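Local atomic coordinates of fungal protease inhibitor-1 (Antheraea mylitta, PDB entry 3BT4), a protein that inhibits fungal proteases from Aspergillus oryzae and Rhizopus oryzae as well as trypsin and chymotrypsin. Residues S22-R30 / C40-R48. Sequence-based numbering, arbitrary orientation.
Sequences SCRSPATYR and CPACVTLLR
Over one face of the Arg30 guanidinium sits methyl CG2 of Val44, 3.7 Å from NE, while Leu46 CD2 approaches NH2 obliquely. Arg30 crosses Val44 at about a right angle; with CG anti to the carbonyl carbon (chi1 -60°) and the chain bent at chi2, its methylenes run over the valine, CG lying 3.7 Å from Val44 CG2. At the far end of the chain NH2 forms a salt bridge with Glu70, while CG, CD and NE lie against Val44. A methionine here would probably leave the Glu70 carboxylate without its positive mate and take away the guanidinium face that covers Val44 CG2. Beside the second flat group, the Tyr29 ring, Pro41 CB lies obliquely, 3.5 Å from CE1 and also close to OH, the two side chains running side by side and pointing the same way. Strand 28-30 is an edge of a small mixed sheet whose central strand, 40-47, also pairs with 66-68. Two hydrogen-bonded pairs, Thr28 with Val44 and Arg30 with Ala42, carry four backbone bonds, the shortest from Val44 N to Thr28 O at 2.8 Å, and flank the non-hydrogen-bonded pair Tyr29 with Cys43. The pairing turns Thr28, Arg30, Ala42 and Val44 to one face of the sheet and Tyr29 and Cys43 to the other. On the face shared with Tyr29, Cys43 is joined through SG to Cys23 SG in the loop before strand 28-30, 2.1 Å apart with chi3 -79°. As is usual in small disulfide-rich inhibitors, covalent links rather than a large hydrophobic core tie the chain together: this one staples that loop to the central strand, and Ala27 CB fills in beside it, 4.2 Å from Cys43 CB.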
loop_
_atom_site.group_PDB
_atom_site.type_symbol
_atom_site.label_atom_id
_atom_site.label_comp_id
_atom_site.label_asym_id
_atom_site.label_seq_id
_atom_site.Cartn_x
_atom_site.Cartn_y
_atom_site.Cartn_z
ATOM N N SER A 22 13.014 10.082 -5.466
ATOM C CA SER A 22 12.394 9.949 -6.794
ATOM C C SER A 22 10.890 10.239 -6.861
ATOM O O SER A 22 10.358 10.428 -7.950
ATOM C CB SER A 22 12.666 8.567 -7.393
ATOM O OG SER A 22 11.903 7.530 -6.769
ATOM N N CYS A 23 10.211 10.254 -5.711
ATOM C CA CYS A 23 8.779 10.567 -5.644
ATOM C C CYS A 23 8.527 12.046 -5.867
ATOM O O CYS A 23 9.222 12.887 -5.295
ATOM C CB CYS A 23 8.197 10.172 -4.290
ATOM S SG CYS A 23 8.345 8.403 -3.946
ATOM N N ARG A 24 7.523 12.348 -6.686
ATOM C CA ARG A 24 7.206 13.732 -7.054
ATOM C C ARG A 24 5.810 14.062 -6.585
ATOM O O ARG A 24 4.846 13.446 -7.011
ATOM C CB ARG A 24 7.309 13.937 -8.563
ATOM C CG ARG A 24 8.686 13.742 -9.155
ATOM C CD ARG A 24 9.628 14.815 -8.661
ATOM N NE ARG A 24 11.000 14.580 -9.107
ATOM C CZ ARG A 24 11.953 14.026 -8.369
ATOM N NH1 ARG A 24 11.701 13.639 -7.131
ATOM N NH2 ARG A 24 13.170 13.875 -8.868
ATOM N N SER A 25 5.726 15.022 -5.673
ATOM C CA SER A 25 4.448 15.458 -5.107
ATOM C C SER A 25 3.484 15.832 -6.240
ATOM O O SER A 25 3.921 16.390 -7.259
ATOM C CB SER A 25 4.639 16.602 -4.106
ATOM O OG SER A 25 5.164 17.742 -4.729
ATOM N N PRO A 26 2.174 15.540 -6.070
ATOM C CA PRO A 26 1.474 15.148 -4.839
ATOM C C PRO A 26 1.690 13.709 -4.341
ATOM O O PRO A 26 1.281 13.399 -3.226
ATOM C CB PRO A 26 0.005 15.383 -5.196
ATOM C CG PRO A 26 -0.057 15.075 -6.664
ATOM C CD PRO A 26 1.253 15.589 -7.222
ATOM N N ALA A 27 2.307 12.851 -5.154
ATOM C CA ALA A 27 2.714 11.502 -4.724
ATOM C C ALA A 27 3.764 11.568 -3.620
ATOM O O ALA A 27 4.614 12.470 -3.614
ATOM C CB ALA A 27 3.231 10.683 -5.902
ATOM N N THR A 28 3.683 10.634 -2.667
ATOM C CA THR A 28 4.544 10.653 -1.471
ATOM C C THR A 28 5.202 9.291 -1.223
ATOM O O THR A 28 4.640 8.238 -1.543
ATOM C CB THR A 28 3.810 11.129 -0.187
ATOM O OG1 THR A 28 2.778 10.200 0.155
ATOM C CG2 THR A 28 3.202 12.515 -0.371
ATOM N N TYR A 29 6.404 9.333 -0.657
ATOM C CA TYR A 29 7.190 8.135 -0.412
ATOM C C TYR A 29 6.659 7.354 0.766
ATOM O O TYR A 29 6.332 7.931 1.804
ATOM C CB TYR A 29 8.623 8.522 -0.108
ATOM C CG TYR A 29 9.530 7.360 0.204
ATOM C CD1 TYR A 29 9.956 6.497 -0.800
ATOM C CD2 TYR A 29 9.962 7.128 1.506
ATOM C CE1 TYR A 29 10.820 5.451 -0.519
ATOM C CE2 TYR A 29 10.820 6.068 1.800
ATOM C CZ TYR A 29 11.242 5.239 0.786
ATOM O OH TYR A 29 12.091 4.193 1.074
ATOM N N ARG A 30 6.585 6.038 0.591
ATOM C CA ARG A 30 6.335 5.117 1.687
ATOM C C ARG A 30 7.397 4.042 1.609
ATOM O O ARG A 30 7.575 3.438 0.567
ATOM C CB ARG A 30 4.956 4.463 1.570
ATOM C CG ARG A 30 3.794 5.439 1.585
ATOM C CD ARG A 30 2.659 4.887 2.386
ATOM N NE ARG A 30 1.635 5.887 2.689
ATOM C CZ ARG A 30 0.385 5.578 3.036
ATOM N NH1 ARG A 30 0.012 4.305 3.117
ATOM N NH2 ARG A 30 -0.492 6.540 3.295
ATOM N N CYS A 40 8.621 -3.539 -0.791
ATOM C CA CYS A 40 9.126 -2.464 -1.654
ATOM C C CYS A 40 8.533 -1.080 -1.365
ATOM O O CYS A 40 7.324 -0.939 -1.147
ATOM C CB CYS A 40 8.944 -2.811 -3.131
ATOM S SG CYS A 40 10.012 -4.163 -3.737
ATOM N N PRO A 41 9.389 -0.048 -1.387
ATOM C CA PRO A 41 8.938 1.345 -1.279
ATOM C C PRO A 41 8.064 1.736 -2.471
ATOM O O PRO A 41 8.150 1.119 -3.516
ATOM C CB PRO A 41 10.258 2.135 -1.300
ATOM C CG PRO A 41 11.245 1.185 -1.981
ATOM C CD PRO A 41 10.854 -0.147 -1.518
ATOM N N ALA A 42 7.222 2.750 -2.307
ATOM C CA ALA A 42 6.371 3.227 -3.402
ATOM C C ALA A 42 6.128 4.722 -3.306
ATOM O O ALA A 42 6.171 5.299 -2.221
ATOM C CB ALA A 42 5.054 2.502 -3.381
ATOM N N CYS A 43 5.872 5.347 -4.450
ATOM C CA CYS A 43 5.342 6.703 -4.475
ATOM C C CYS A 43 3.828 6.542 -4.579
ATOM O O CYS A 43 3.312 6.068 -5.591
ATOM C CB CYS A 43 5.926 7.493 -5.647
ATOM S SG CYS A 43 7.784 7.444 -5.673
ATOM N N VAL A 44 3.125 6.874 -3.498
ATOM C CA VAL A 44 1.687 6.596 -3.433
ATOM C C VAL A 44 0.784 7.824 -3.631
ATOM O O VAL A 44 1.152 8.959 -3.321
ATOM C CB VAL A 44 1.310 5.807 -2.146
ATOM C CG1 VAL A 44 2.245 4.610 -1.980
ATOM C CG2 VAL A 44 1.377 6.676 -0.928
ATOM N N THR A 45 -0.398 7.559 -4.177
ATOM C CA THR A 45 -1.461 8.536 -4.309
ATOM C C THR A 45 -2.552 8.233 -3.276
ATOM O O THR A 45 -2.898 7.084 -3.052
ATOM C CB THR A 45 -2.006 8.496 -5.754
ATOM O OG1 THR A 45 -0.982 8.983 -6.632
ATOM C CG2 THR A 45 -3.295 9.340 -5.933
ATOM N N LEU A 46 -3.090 9.266 -2.628
ATOM C CA LEU A 46 -4.180 9.028 -1.671
ATOM C C LEU A 46 -5.547 9.416 -2.207
ATOM O O LEU A 46 -5.700 10.421 -2.926
ATOM C CB LEU A 46 -3.910 9.682 -0.306
ATOM C CG LEU A 46 -2.606 9.306 0.418
ATOM C CD1 LEU A 46 -2.470 10.059 1.730
ATOM C CD2 LEU A 46 -2.482 7.794 0.636
ATOM N N LEU A 47 -6.537 8.598 -1.845
ATOM C CA LEU A 47 -7.906 8.753 -2.322
ATOM C C LEU A 47 -8.856 9.159 -1.209
ATOM O O LEU A 47 -8.669 8.807 -0.043
ATOM C CB LEU A 47 -8.385 7.462 -2.983
ATOM C CG LEU A 47 -7.441 6.778 -3.983
ATOM C CD1 LEU A 47 -7.857 5.357 -4.153
ATOM C CD2 LEU A 47 -7.393 7.470 -5.322
ATOM N N ARG A 48 -9.873 9.918 -1.594
ATOM C CA ARG A 48 -10.868 10.435 -0.679
ATOM C C ARG A 48 -12.004 9.439 -0.439
ATOM O O ARG A 48 -12.196 8.495 -1.203
ATOM C CB ARG A 48 -11.461 11.730 -1.246
ATOM C CG ARG A 48 -10.470 12.830 -1.588
ATOM C CD ARG A 48 -9.976 13.489 -0.346
ATOM N NE ARG A 48 -9.458 14.832 -0.599
ATOM C CZ ARG A 48 -10.208 15.935 -0.574
ATOM N NH1 ARG A 48 -11.515 15.854 -0.332
ATOM N NH2 ARG A 48 -9.643 17.116 -0.783
#